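Local coordinates for protein vestitone reductase (Medicago sativa, PDB 2P4H) that catalyses the stereospecific, NADPH-dependent reduction of (3R)-vestitone to the isoflavanol DMI, the penultimate step in making the phytoalexin medicarpin, at residues D137-S142 against R285-N290; D143-D148 against S163-E168; D181-I186 against G245-S250; V219-M224 against P251-I256. One frame throughout, in Å; residues are numbered along the deposited sequence.

Contact 1: residues D137-S142 against R285-N290; sequences DVLDES and RLPDLN
Residues 138-139 and 288-289 run side by side as a two-strand parallel sheet, pairing Val138 with Asp288 and Leu139 with Leu289. This small sheet is separate from the seven-stranded Rossmann sheet of the reductase. Three backbone bonds hold it. Asp288 N donates to Asp137 O at 2.8 Å, and Asp288 O takes the N-H of Leu139. The last, from Asn290 N to Leu139 O at 2.9 Å, is more bent, with 136° at the hydrogen.

The two faces differ. On the buried face, the side chain of Leu139 lies obliquely across the ring of Pro287. Its CD1 meets Pro287 CG at 3.6 Å and also reaches Leu289 CD2 at 4.1 Å. With CG anti to the carbonyl carbon (chi1 -57°), Leu139 puts this branch over the proline. Val129, from a nearby loop, packs on both leucines.

The other face carries Val138 and Asp288 and is more exposed. Here Val138 CG1 lies 3.9 Å from Asp288 O and 4.0 Å from Asn290 CB.

Past the strands, Asp140 forms an Asx turn. Its OD1 takes both the N-H and the hydroxyl of Ser142, the N-H from above the carboxylate plane. Glu141 is bent at chi2 (79°) and turns its carboxylate back toward Asn290. OE2 accepts from the backbone N of Asn248. One water donates to Glu141 OE1 and to Asn290 O, each at 2.8 Å.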
loop_
_atom_site.group_PDB
_atom_site.type_symbol
_atom_site.label_atom_id
_atom_site.label_comp_id
_atom_site.label_asym_id
_atom_site.label_seq_id
_atom_site.Cartn_x
_atom_site.Cartn_y
_atom_site.Cartn_z
ATOM N N ASP A 137 7.431 19.963 -4.307
ATOM C CA ASP A 137 6.067 19.510 -4.551
ATOM C C ASP A 137 5.983 18.268 -5.432
ATOM O O ASP A 137 4.914 17.683 -5.575
ATOM C CB ASP A 137 5.227 20.635 -5.164
ATOM C CG ASP A 137 5.728 21.061 -6.524
ATOM O OD1 ASP A 137 5.054 21.891 -7.172
ATOM O OD2 ASP A 137 6.793 20.570 -6.945
ATOM N N VAL A 138 7.103 17.873 -6.032
ATOM C CA VAL A 138 7.140 16.676 -6.872
ATOM C C VAL A 138 8.363 15.856 -6.479
ATOM O O VAL A 138 9.488 16.362 -6.478
ATOM C CB VAL A 138 7.238 17.017 -8.377
ATOM C CG1 VAL A 138 7.219 15.732 -9.201
ATOM C CG2 VAL A 138 6.087 17.919 -8.787
ATOM N N LEU A 139 8.139 14.592 -6.144
ATOM C CA LEU A 139 9.220 13.699 -5.735
ATOM C C LEU A 139 9.320 12.489 -6.652
ATOM O O LEU A 139 8.357 12.131 -7.330
ATOM C CB LEU A 139 8.976 13.202 -4.306
ATOM C CG LEU A 139 8.822 14.252 -3.204
ATOM C CD1 LEU A 139 8.522 13.569 -1.880
ATOM C CD2 LEU A 139 10.095 15.076 -3.102
ATOM N N ASP A 140 10.499 11.876 -6.693
ATOM C CA ASP A 140 10.675 10.664 -7.479
ATOM C C ASP A 140 11.394 9.608 -6.640
ATOM O O ASP A 140 11.572 9.780 -5.431
ATOM C CB ASP A 140 11.403 10.924 -8.817
ATOM C CG ASP A 140 12.830 11.399 -8.647
ATOM O OD1 ASP A 140 13.420 11.195 -7.572
ATOM O OD2 ASP A 140 13.367 11.969 -9.624
ATOM N N GLU A 141 11.798 8.517 -7.274
ATOM C CA GLU A 141 12.439 7.419 -6.562
ATOM C C GLU A 141 13.807 7.703 -5.939
ATOM O O GLU A 141 14.361 6.850 -5.236
ATOM C CB GLU A 141 12.512 6.193 -7.482
ATOM C CG GLU A 141 11.145 5.583 -7.834
ATOM C CD GLU A 141 10.385 6.332 -8.928
ATOM O OE1 GLU A 141 10.929 7.294 -9.517
ATOM O OE2 GLU A 141 9.230 5.944 -9.206
ATOM N N SER A 142 14.354 8.890 -6.184
ATOM C CA SER A 142 15.648 9.247 -5.604
ATOM C C SER A 142 15.464 9.959 -4.266
ATOM O O SER A 142 16.426 10.165 -3.524
ATOM C CB SER A 142 16.439 10.160 -6.550
ATOM O OG SER A 142 15.859 11.452 -6.624
ATOM N N ARG A 285 -0.209 19.946 2.331
ATOM C CA ARG A 285 -0.285 19.766 0.885
ATOM C C ARG A 285 0.801 18.753 0.540
ATOM O O ARG A 285 1.973 19.110 0.412
ATOM C CB ARG A 285 -0.014 21.093 0.165
ATOM C CG ARG A 285 -1.004 22.212 0.486
ATOM C CD ARG A 285 -2.290 22.096 -0.327
ATOM N NE ARG A 285 -3.267 23.114 0.057
ATOM C CZ ARG A 285 -4.446 23.293 -0.534
ATOM N NH1 ARG A 285 -4.811 22.525 -1.553
ATOM N NH2 ARG A 285 -5.270 24.235 -0.093
ATOM N N LEU A 286 0.415 17.489 0.402
ATOM C CA LEU A 286 1.373 16.428 0.110
ATOM C C LEU A 286 1.965 16.521 -1.285
ATOM O O LEU A 286 1.343 17.041 -2.205
ATOM C CB LEU A 286 0.714 15.065 0.304
ATOM C CG LEU A 286 0.176 14.832 1.716
ATOM C CD1 LEU A 286 -0.570 13.510 1.762
ATOM C CD2 LEU A 286 1.324 14.847 2.715
ATOM N N PRO A 287 3.191 16.007 -1.457
ATOM C CA PRO A 287 3.865 16.040 -2.753
ATOM C C PRO A 287 3.322 15.027 -3.747
ATOM O O PRO A 287 2.772 13.991 -3.369
ATOM C CB PRO A 287 5.316 15.746 -2.387
ATOM C CG PRO A 287 5.172 14.799 -1.243
ATOM C CD PRO A 287 4.068 15.433 -0.422
ATOM N N ASP A 288 3.472 15.353 -5.024
ATOM C CA ASP A 288 3.065 14.467 -6.102
ATOM C C ASP A 288 4.214 13.460 -6.218
ATOM O O ASP A 288 5.374 13.851 -6.370
ATOM C CB ASP A 288 2.914 15.285 -7.394
ATOM C CG ASP A 288 2.528 14.440 -8.601
ATOM O OD1 ASP A 288 2.101 13.280 -8.432
ATOM O OD2 ASP A 288 2.637 14.957 -9.733
ATOM N N LEU A 289 3.906 12.173 -6.094
ATOM C CA LEU A 289 4.931 11.141 -6.210
ATOM C C LEU A 289 4.936 10.710 -7.678
ATOM O O LEU A 289 4.173 9.834 -8.091
ATOM C CB LEU A 289 4.612 9.964 -5.274
ATOM C CG LEU A 289 4.276 10.364 -3.827
ATOM C CD1 LEU A 289 4.045 9.116 -2.990
ATOM C CD2 LEU A 289 5.406 11.195 -3.226
ATOM N N ASN A 290 5.796 11.368 -8.455
ATOM C CA ASN A 290 5.936 11.144 -9.896
ATOM C C ASN A 290 6.020 9.659 -10.220
ATOM O O ASN A 290 6.939 8.972 -9.792
ATOM C CB ASN A 290 7.186 11.876 -10.393
ATOM C CG ASN A 290 7.210 12.053 -11.897
ATOM O OD1 ASN A 290 8.027 12.820 -12.422
ATOM N ND2 ASN A 290 6.329 11.355 -12.601
HETATM O O HOH W 1 9.094 8.338 -11.398
#

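Contact 2: residues D143-D148 against S163-E168; sequences DWSDVD and SKTLAE
Trp144 and Glu168 make the tight end of this contact. The six-membered part of the indole meets the whole length of the glutamate side chain. Trp144 CH2 is 3.6 Å from Glu168 CD, and Glu168 CB lies in the ring plane at the edge. The two side chains cross at a slant, with ring and carboxylate planes 46° apart. Glu168 is extended, its CG anti to the backbone N (chi1 -162°), and this carries the carboxylate out past the CZ3-CH2 end of the indole. The carboxylate is buried but well supplied with partners. OE1 is bonded to Ser124, and OE2 to Thr184 and Arg246.

Thr165 fills the middle. Its CG2 lies 3.9 Å from Trp144 CE3, while its OG1 is 3.5 Å from Ser145 CB. That hydroxyl bonds to Ala161 O, one turn back in its own helix. Ser145 OG is held by Ser127 O and Phe131 N. The two hydroxyl groups are therefore both satisfied away from the contact.

The segment 163-168 belongs to helix 158-177, a helix of the Rossmann-type domain that also carries Tyr160, which by similarity binds NADP(+). The chain 143-148 passes over this helix and then begins helix 147-153, with Asp146 as its N-cap; Asp146 OD1 takes the N-H of Leu149.

Toward this second helix the contact thins to one methyl, between partly exposed side chains. Val147 CG2 alone makes the contact, at 3.8 Å from Thr165 CG2 and 3.9 Å from Leu166 CD2. Val147 and Leu166 cross nearly at right angles.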
loop_
_atom_site.group_PDB
_atom_site.type_symbol
_atom_site.label_atom_id
_atom_site.label_comp_id
_atom_site.label_asym_id
_atom_site.label_seq_id
_atom_site.Cartn_x
_atom_site.Cartn_y
_atom_site.Cartn_z
ATOM N N ASP A 143 14.225 10.327 -3.954
ATOM C CA ASP A 143 13.933 11.037 -2.715
ATOM C C ASP A 143 13.653 10.119 -1.536
ATOM O O ASP A 143 13.012 9.078 -1.679
ATOM C CB ASP A 143 12.750 11.982 -2.927
ATOM C CG ASP A 143 13.078 13.108 -3.881
ATOM O OD1 ASP A 143 13.967 13.922 -3.547
ATOM O OD2 ASP A 143 12.462 13.179 -4.964
ATOM N N TRP A 144 14.139 10.525 -0.366
ATOM C CA TRP A 144 13.967 9.771 0.871
ATOM C C TRP A 144 13.672 10.684 2.047
ATOM O O TRP A 144 14.183 11.803 2.111
ATOM C CB TRP A 144 15.240 9.000 1.233
ATOM C CG TRP A 144 15.491 7.761 0.456
ATOM C CD1 TRP A 144 16.328 7.616 -0.611
ATOM C CD2 TRP A 144 14.933 6.470 0.711
ATOM N NE1 TRP A 144 16.331 6.308 -1.033
ATOM C CE2 TRP A 144 15.483 5.584 -0.239
ATOM C CE3 TRP A 144 14.023 5.974 1.655
ATOM C CZ2 TRP A 144 15.154 4.225 -0.275
ATOM C CZ3 TRP A 144 13.696 4.621 1.621
ATOM C CH2 TRP A 144 14.264 3.764 0.660
ATOM N N SER A 145 12.860 10.201 2.981
ATOM C CA SER A 145 12.567 10.965 4.183
ATOM C C SER A 145 13.847 10.978 5.019
ATOM O O SER A 145 14.673 10.065 4.922
ATOM C CB SER A 145 11.432 10.313 4.976
ATOM O OG SER A 145 10.185 10.535 4.346
ATOM N N ASP A 146 14.002 12.018 5.832
ATOM C CA ASP A 146 15.171 12.188 6.694
ATOM C C ASP A 146 14.823 11.678 8.092
ATOM O O ASP A 146 14.087 12.331 8.831
ATOM C CB ASP A 146 15.535 13.675 6.756
ATOM C CG ASP A 146 16.856 13.932 7.454
ATOM O OD1 ASP A 146 17.126 13.291 8.488
ATOM O OD2 ASP A 146 17.618 14.795 6.967
ATOM N N VAL A 147 15.348 10.510 8.452
ATOM C CA VAL A 147 15.067 9.916 9.756
ATOM C C VAL A 147 15.533 10.774 10.935
ATOM O O VAL A 147 14.841 10.871 11.949
ATOM C CB VAL A 147 15.696 8.506 9.866
ATOM C CG1 VAL A 147 15.517 7.954 11.273
ATOM C CG2 VAL A 147 15.043 7.574 8.852
ATOM N N ASP A 148 16.701 11.395 10.807
ATOM C CA ASP A 148 17.205 12.235 11.887
ATOM C C ASP A 148 16.284 13.429 12.101
ATOM O O ASP A 148 16.003 13.812 13.238
ATOM C CB ASP A 148 18.624 12.715 11.579
ATOM C CG ASP A 148 19.605 11.569 11.434
ATOM O OD1 ASP A 148 19.554 10.635 12.261
ATOM O OD2 ASP A 148 20.430 11.604 10.496
ATOM N N SER A 163 9.600 4.268 10.680
ATOM C CA SER A 163 9.463 2.831 10.474
ATOM C C SER A 163 9.517 2.461 8.994
ATOM O O SER A 163 10.292 1.592 8.588
ATOM C CB SER A 163 8.143 2.340 11.081
ATOM O OG SER A 163 8.011 0.932 10.952
ATOM N N LYS A 164 8.697 3.129 8.192
ATOM C CA LYS A 164 8.640 2.859 6.762
ATOM C C LYS A 164 9.957 3.151 6.050
ATOM O O LYS A 164 10.386 2.393 5.181
ATOM C CB LYS A 164 7.526 3.689 6.113
ATOM C CG LYS A 164 6.134 3.521 6.716
ATOM C CD LYS A 164 5.532 2.152 6.447
ATOM C CE LYS A 164 6.041 1.108 7.421
ATOM N NZ LYS A 164 5.308 -0.182 7.278
ATOM N N THR A 165 10.600 4.256 6.414
ATOM C CA THR A 165 11.856 4.633 5.783
ATOM C C THR A 165 12.955 3.613 6.078
ATOM O O THR A 165 13.637 3.141 5.166
ATOM C CB THR A 165 12.307 6.032 6.257
ATOM O OG1 THR A 165 11.269 6.983 5.979
ATOM C CG2 THR A 165 13.577 6.459 5.534
ATOM N N LEU A 166 13.122 3.274 7.353
ATOM C CA LEU A 166 14.146 2.310 7.739
ATOM C C LEU A 166 13.871 0.935 7.142
ATOM O O LEU A 166 14.792 0.251 6.695
ATOM C CB LEU A 166 14.222 2.199 9.263
ATOM C CG LEU A 166 14.696 3.454 9.999
ATOM C CD1 LEU A 166 14.725 3.184 11.496
ATOM C CD2 LEU A 166 16.077 3.852 9.504
ATOM N N ALA A 167 12.605 0.532 7.132
ATOM C CA ALA A 167 12.245 -0.773 6.593
ATOM C C ALA A 167 12.546 -0.886 5.105
ATOM O O ALA A 167 13.149 -1.864 4.664
ATOM C CB ALA A 167 10.776 -1.060 6.847
ATOM N N GLU A 168 12.139 0.110 4.324
ATOM C CA GLU A 168 12.383 0.041 2.890
ATOM C C GLU A 168 13.872 0.045 2.575
ATOM O O GLU A 168 14.330 -0.692 1.698
ATOM C CB GLU A 168 11.706 1.194 2.141
ATOM C CG GLU A 168 11.588 0.887 0.645
ATOM C CD GLU A 168 11.187 2.071 -0.210
ATOM O OE1 GLU A 168 10.623 3.050 0.322
ATOM O OE2 GLU A 168 11.425 2.004 -1.433
#

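Contact 3: residues D181-I186 against G245-S250; sequences DVVTLI and GRYNCS
Ile186 has CG1 anti to its carbonyl carbon (chi1 -56°) and an extended chi2, which carries CD1 out to the Arg246 side chain. Arg246 bends at chi3 (79°), and this brings its guanidinium over the same methyl. CD1 sits 3.3 Å above the guanidinium plane, displaced toward the rim.

The backbones beneath are neighbouring parallel strands, 182-186 and 245-248, at the edge of the seven-stranded Rossmann sheet. Strand 245-248 is outermost; strand 119-125 flanks the other side of 182-187. Five N-H to O=C bonds alternate between the strands. They run from Gly245 N to Val182 O at the start to Cys249 N to Ile186 O at the end. Gly245 has backbone angles that favour glycine, since a CB there would press on the preceding carbonyl oxygen.

The face with Thr184, Arg246, Ile186 and Asn248 is the polar one. Thr184 OG1 lies between its own N and carbonyl carbon (chi1 62°), 3.5 Å from Arg246 CG. This hydroxyl and Arg246 NE share Glu168 of helix 158-177, NE as a salt bridge. Arg246 NH1 bonds to the carbonyls of Glu141 and Asp143, and Trp144 adds a cation-pi contact. The buried charge thus has several partners.

The face with Val183, Leu185 and Tyr247 is mostly apolar; Val183, Leu185 and Cys249 pack on helix 227-239. Val183 CG1 comes obliquely to the Tyr247 ring, 4.0 Å from CD2. Leu185 CD2 touches both Tyr247 CB and Cys249 CB. On the polar face, Asn248 ND2 bonds to Asn290 O, while Asn248 OD1 stands 3.2 Å from Ile186 CD1.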
loop_
_atom_site.group_PDB
_atom_site.type_symbol
_atom_site.label_atom_id
_atom_site.label_comp_id
_atom_site.label_asym_id
_atom_site.label_seq_id
_atom_site.Cartn_x
_atom_site.Cartn_y
_atom_site.Cartn_z
ATOM N N ASP A 181 15.813 -10.466 -6.381
ATOM C CA ASP A 181 15.189 -9.477 -7.259
ATOM C C ASP A 181 14.066 -8.776 -6.505
ATOM O O ASP A 181 12.912 -9.219 -6.520
ATOM C CB ASP A 181 14.625 -10.141 -8.515
ATOM C CG ASP A 181 14.336 -9.140 -9.618
ATOM O OD1 ASP A 181 14.121 -7.950 -9.303
ATOM O OD2 ASP A 181 14.320 -9.542 -10.801
ATOM N N VAL A 182 14.420 -7.671 -5.857
ATOM C CA VAL A 182 13.482 -6.899 -5.060
ATOM C C VAL A 182 12.941 -5.657 -5.742
ATOM O O VAL A 182 13.671 -4.916 -6.396
ATOM C CB VAL A 182 14.140 -6.442 -3.732
ATOM C CG1 VAL A 182 13.219 -5.477 -2.983
ATOM C CG2 VAL A 182 14.460 -7.650 -2.869
ATOM N N VAL A 183 11.640 -5.457 -5.586
ATOM C CA VAL A 183 10.973 -4.268 -6.086
ATOM C C VAL A 183 10.229 -3.712 -4.882
ATOM O O VAL A 183 9.669 -4.471 -4.087
ATOM C CB VAL A 183 9.933 -4.576 -7.195
ATOM C CG1 VAL A 183 8.936 -3.425 -7.315
ATOM C CG2 VAL A 183 10.638 -4.782 -8.519
ATOM N N THR A 184 10.261 -2.395 -4.720
ATOM C CA THR A 184 9.520 -1.767 -3.638
ATOM C C THR A 184 8.541 -0.814 -4.303
ATOM O O THR A 184 8.872 -0.155 -5.293
ATOM C CB THR A 184 10.429 -0.988 -2.652
ATOM O OG1 THR A 184 11.089 0.084 -3.335
ATOM C CG2 THR A 184 11.457 -1.917 -2.033
ATOM N N LEU A 185 7.323 -0.770 -3.782
ATOM C CA LEU A 185 6.301 0.110 -4.327
ATOM C C LEU A 185 5.998 1.200 -3.315
ATOM O O LEU A 185 5.561 0.919 -2.196
ATOM C CB LEU A 185 5.027 -0.677 -4.650
ATOM C CG LEU A 185 5.060 -1.546 -5.913
ATOM C CD1 LEU A 185 3.877 -2.500 -5.918
ATOM C CD2 LEU A 185 5.036 -0.658 -7.150
ATOM N N ILE A 186 6.253 2.442 -3.703
ATOM C CA ILE A 186 6.006 3.578 -2.826
ATOM C C ILE A 186 4.542 3.954 -3.036
ATOM O O ILE A 186 4.171 4.537 -4.058
ATOM C CB ILE A 186 6.944 4.739 -3.191
ATOM C CG1 ILE A 186 8.403 4.255 -3.140
ATOM C CG2 ILE A 186 6.736 5.901 -2.225
ATOM C CD1 ILE A 186 9.412 5.225 -3.751
ATOM N N GLY A 245 14.119 -2.518 -7.945
ATOM C CA GLY A 245 14.356 -1.221 -7.339
ATOM C C GLY A 245 13.064 -0.575 -6.874
ATOM O O GLY A 245 12.043 -1.255 -6.725
ATOM N N ARG A 246 13.104 0.738 -6.655
ATOM C CA ARG A 246 11.936 1.480 -6.182
ATOM C C ARG A 246 11.044 1.988 -7.308
ATOM O O ARG A 246 11.528 2.428 -8.348
ATOM C CB ARG A 246 12.363 2.708 -5.376
ATOM C CG ARG A 246 13.460 2.505 -4.360
ATOM C CD ARG A 246 13.723 3.827 -3.662
ATOM N NE ARG A 246 12.733 4.116 -2.628
ATOM C CZ ARG A 246 12.516 5.320 -2.108
ATOM N NH1 ARG A 246 13.202 6.374 -2.537
ATOM N NH2 ARG A 246 11.645 5.467 -1.121
ATOM N N TYR A 247 9.736 1.951 -7.075
ATOM C CA TYR A 247 8.769 2.457 -8.042
ATOM C C TYR A 247 7.628 3.171 -7.337
ATOM O O TYR A 247 6.932 2.573 -6.509
ATOM C CB TYR A 247 8.158 1.323 -8.875
ATOM C CG TYR A 247 9.074 0.728 -9.916
ATOM C CD1 TYR A 247 9.109 1.234 -11.215
ATOM C CD2 TYR A 247 9.912 -0.334 -9.596
ATOM C CE1 TYR A 247 9.962 0.694 -12.171
ATOM C CE2 TYR A 247 10.774 -0.884 -10.544
ATOM C CZ TYR A 247 10.791 -0.362 -11.828
ATOM O OH TYR A 247 11.653 -0.888 -12.762
ATOM N N ASN A 248 7.449 4.451 -7.643
ATOM C CA ASN A 248 6.316 5.194 -7.099
ATOM C C ASN A 248 5.102 4.592 -7.809
ATOM O O ASN A 248 5.181 4.245 -8.990
ATOM C CB ASN A 248 6.375 6.678 -7.482
ATOM C CG ASN A 248 7.229 7.508 -6.547
ATOM O OD1 ASN A 248 7.434 7.155 -5.386
ATOM N ND2 ASN A 248 7.713 8.642 -7.048
ATOM N N CYS A 249 3.990 4.462 -7.098
ATOM C CA CYS A 249 2.755 3.939 -7.692
ATOM C C CYS A 249 1.690 4.903 -7.175
ATOM O O CYS A 249 0.854 4.562 -6.332
ATOM C CB CYS A 249 2.503 2.515 -7.205
ATOM S SG CYS A 249 1.138 1.699 -8.043
ATOM N N SER A 250 1.720 6.110 -7.728
ATOM C CA SER A 250 0.871 7.209 -7.277
ATOM C C SER A 250 0.462 8.061 -8.476
ATOM O O SER A 250 0.987 9.156 -8.677
ATOM C CB SER A 250 1.715 8.029 -6.293
ATOM O OG SER A 250 1.013 9.087 -5.691
#

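Contact 4: residues V219-M224 against P251-I256; sequences VTRFHM and PFIVPI
Thr220 O accepts the N-H of Ile256 at 2.8 Å, with the donor well above the carbonyl plane. Ile256 CB and CG2 also crowd this oxygen, each at 3.5 Å. The bond lies where strand 252-255 gives way to helix 256-266, with Pro255 at the N-cap.

From here the strands form an antiparallel pair. Phe222 with Val254 and Met224 with Phe252 are hydrogen-bonded pairs. Arg221 with Pro255 and His223 with Ile253 are non-hydrogen-bonded. The bond from Phe252 N to Met224 O is longer, at 3.2 Å.

On one face, Met224 has CG anti to the carbonyl carbon (chi1 -45°) and an extended chi2 (178°), and its SD meets Val254 CG2 at 3.8 Å, the side chains nearly perpendicular. The Phe222 ring presents its edge to Val254 O, while Val219 CG1 sits over the centre of one ring face. On the other face, Ile253 CD1 lies obliquely against Arg221 CG at 3.8 Å. The polar ends there turn elsewhere: Arg221 NE to Leu286 O and His223 ND1 to Pro287 O.

The pair belongs to a small mixed sheet in which strand 219-226 also joins strands 189-191 and 284-285. Met224 and Phe252 pack on helix 305-319, and Phe222 and Val254 on Met259 of helix 256-266.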
loop_
_atom_site.group_PDB
_atom_site.type_symbol
_atom_site.label_atom_id
_atom_site.label_comp_id
_atom_site.label_asym_id
_atom_site.label_seq_id
_atom_site.Cartn_x
_atom_site.Cartn_y
_atom_site.Cartn_z
ATOM N N VAL A 219 -4.974 16.757 5.820
ATOM C CA VAL A 219 -4.344 16.792 4.507
ATOM C C VAL A 219 -5.235 17.585 3.544
ATOM O O VAL A 219 -6.453 17.372 3.493
ATOM C CB VAL A 219 -4.149 15.359 3.969
ATOM C CG1 VAL A 219 -3.737 15.391 2.507
ATOM C CG2 VAL A 219 -3.095 14.639 4.802
ATOM N N THR A 220 -4.631 18.508 2.797
ATOM C CA THR A 220 -5.377 19.320 1.844
ATOM C C THR A 220 -4.988 19.080 0.382
ATOM O O THR A 220 -5.530 19.708 -0.524
ATOM C CB THR A 220 -5.276 20.812 2.194
ATOM O OG1 THR A 220 -3.906 21.158 2.424
ATOM C CG2 THR A 220 -6.102 21.111 3.447
ATOM N N ARG A 221 -4.020 18.197 0.161
ATOM C CA ARG A 221 -3.640 17.779 -1.188
ATOM C C ARG A 221 -3.174 16.350 -0.990
ATOM O O ARG A 221 -2.195 16.090 -0.285
ATOM C CB ARG A 221 -2.531 18.627 -1.814
ATOM C CG ARG A 221 -2.304 18.233 -3.280
ATOM C CD ARG A 221 -1.376 19.191 -3.995
ATOM N NE ARG A 221 -0.037 19.158 -3.422
ATOM C CZ ARG A 221 0.840 20.153 -3.514
ATOM N NH1 ARG A 221 0.518 21.267 -4.160
ATOM N NH2 ARG A 221 2.038 20.034 -2.960
ATOM N N PHE A 222 -3.898 15.430 -1.614
ATOM C CA PHE A 222 -3.661 13.999 -1.471
ATOM C C PHE A 222 -2.993 13.291 -2.639
ATOM O O PHE A 222 -3.452 13.429 -3.778
ATOM C CB PHE A 222 -5.002 13.265 -1.277
ATOM C CG PHE A 222 -5.823 13.726 -0.100
ATOM C CD1 PHE A 222 -5.956 12.910 1.017
ATOM C CD2 PHE A 222 -6.517 14.934 -0.132
ATOM C CE1 PHE A 222 -6.772 13.281 2.085
ATOM C CE2 PHE A 222 -7.339 15.314 0.940
ATOM C CZ PHE A 222 -7.462 14.480 2.044
ATOM N N HIS A 223 -1.919 12.542 -2.381
ATOM C CA HIS A 223 -1.368 11.710 -3.446
ATOM C C HIS A 223 -2.208 10.434 -3.264
ATOM O O HIS A 223 -2.429 9.979 -2.133
ATOM C CB HIS A 223 0.159 11.460 -3.340
ATOM C CG HIS A 223 0.717 11.380 -1.950
ATOM N ND1 HIS A 223 1.890 12.018 -1.604
ATOM C CD2 HIS A 223 0.359 10.645 -0.869
ATOM C CE1 HIS A 223 2.233 11.677 -0.374
ATOM N NE2 HIS A 223 1.320 10.845 0.095
ATOM N N MET A 224 -2.714 9.884 -4.367
ATOM C CA MET A 224 -3.612 8.730 -4.296
ATOM C C MET A 224 -3.435 7.701 -5.408
ATOM O O MET A 224 -2.819 7.981 -6.439
ATOM C CB MET A 224 -5.066 9.231 -4.337
ATOM C CG MET A 224 -5.362 10.436 -3.438
ATOM S SD MET A 224 -7.068 11.025 -3.567
ATOM C CE MET A 224 -7.893 9.787 -2.580
ATOM N N PRO A 251 -0.507 7.582 -9.270
ATOM C CA PRO A 251 -0.973 8.301 -10.461
ATOM C C PRO A 251 -1.774 9.576 -10.253
ATOM O O PRO A 251 -1.935 10.365 -11.187
ATOM C CB PRO A 251 -1.791 7.242 -11.192
ATOM C CG PRO A 251 -2.438 6.510 -10.055
ATOM C CD PRO A 251 -1.280 6.339 -9.077
ATOM N N PHE A 252 -2.279 9.785 -9.042
ATOM C CA PHE A 252 -3.101 10.956 -8.778
ATOM C C PHE A 252 -2.553 11.903 -7.719
ATOM O O PHE A 252 -1.952 11.474 -6.732
ATOM C CB PHE A 252 -4.512 10.532 -8.326
ATOM C CG PHE A 252 -5.118 9.403 -9.121
ATOM C CD1 PHE A 252 -5.100 9.411 -10.514
ATOM C CD2 PHE A 252 -5.757 8.352 -8.467
ATOM C CE1 PHE A 252 -5.714 8.384 -11.243
ATOM C CE2 PHE A 252 -6.374 7.327 -9.185
ATOM C CZ PHE A 252 -6.352 7.345 -10.575
ATOM N N ILE A 253 -2.760 13.196 -7.940
ATOM C CA ILE A 253 -2.397 14.221 -6.968
ATOM C C ILE A 253 -3.665 15.074 -6.966
ATOM O O ILE A 253 -4.042 15.677 -7.977
ATOM C CB ILE A 253 -1.102 14.991 -7.357
ATOM C CG1 ILE A 253 -0.745 15.964 -6.231
ATOM C CG2 ILE A 253 -1.245 15.677 -8.702
ATOM C CD1 ILE A 253 -0.474 15.280 -4.891
ATOM N N VAL A 254 -4.335 15.084 -5.817
ATOM C CA VAL A 254 -5.636 15.724 -5.686
ATOM C C VAL A 254 -5.833 16.792 -4.623
ATOM O O VAL A 254 -5.926 16.486 -3.431
ATOM C CB VAL A 254 -6.703 14.625 -5.442
ATOM C CG1 VAL A 254 -8.101 15.204 -5.561
ATOM C CG2 VAL A 254 -6.492 13.469 -6.422
ATOM N N PRO A 255 -5.909 18.065 -5.039
ATOM C CA PRO A 255 -6.118 19.136 -4.063
ATOM C C PRO A 255 -7.521 18.947 -3.488
ATOM O O PRO A 255 -8.428 18.504 -4.195
ATOM C CB PRO A 255 -6.019 20.402 -4.908
ATOM C CG PRO A 255 -5.084 20.006 -6.013
ATOM C CD PRO A 255 -5.571 18.616 -6.365
ATOM N N ILE A 256 -7.711 19.287 -2.221
ATOM C CA ILE A 256 -9.019 19.115 -1.606
ATOM C C ILE A 256 -10.098 19.947 -2.319
ATOM O O ILE A 256 -11.275 19.582 -2.314
ATOM C CB ILE A 256 -8.949 19.449 -0.086
ATOM C CG1 ILE A 256 -10.192 18.917 0.625
ATOM C CG2 ILE A 256 -8.773 20.941 0.124
ATOM C CD1 ILE A 256 -10.041 18.865 2.137
#

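In the fold
Contact 3 closes the edge of the Rossmann sheet, and the other contacts adjoin it. Contact 2 meets it through Glu168 OE2, 2.8 Å from Arg246 NE. Contact 1 meets it where Asn290 O receives Asn248 ND2 at 2.9 Å. Contacts 1 and 4 are joined by Pro287 O and His223 ND1, 2.8 Å apart. Contacts 3 and 4 interleave along the chain, and their second segments, 245-250 and 251-256, are consecutive; Ser250 OG packs on His223 CB. Contacts 2 and 4 do not touch; their nearest atoms are about 9 Å apart. Tyr160, which by similarity binds NADP(+), has its side chain about 8 Å from that of Thr165 and about 9 Å from that of His223.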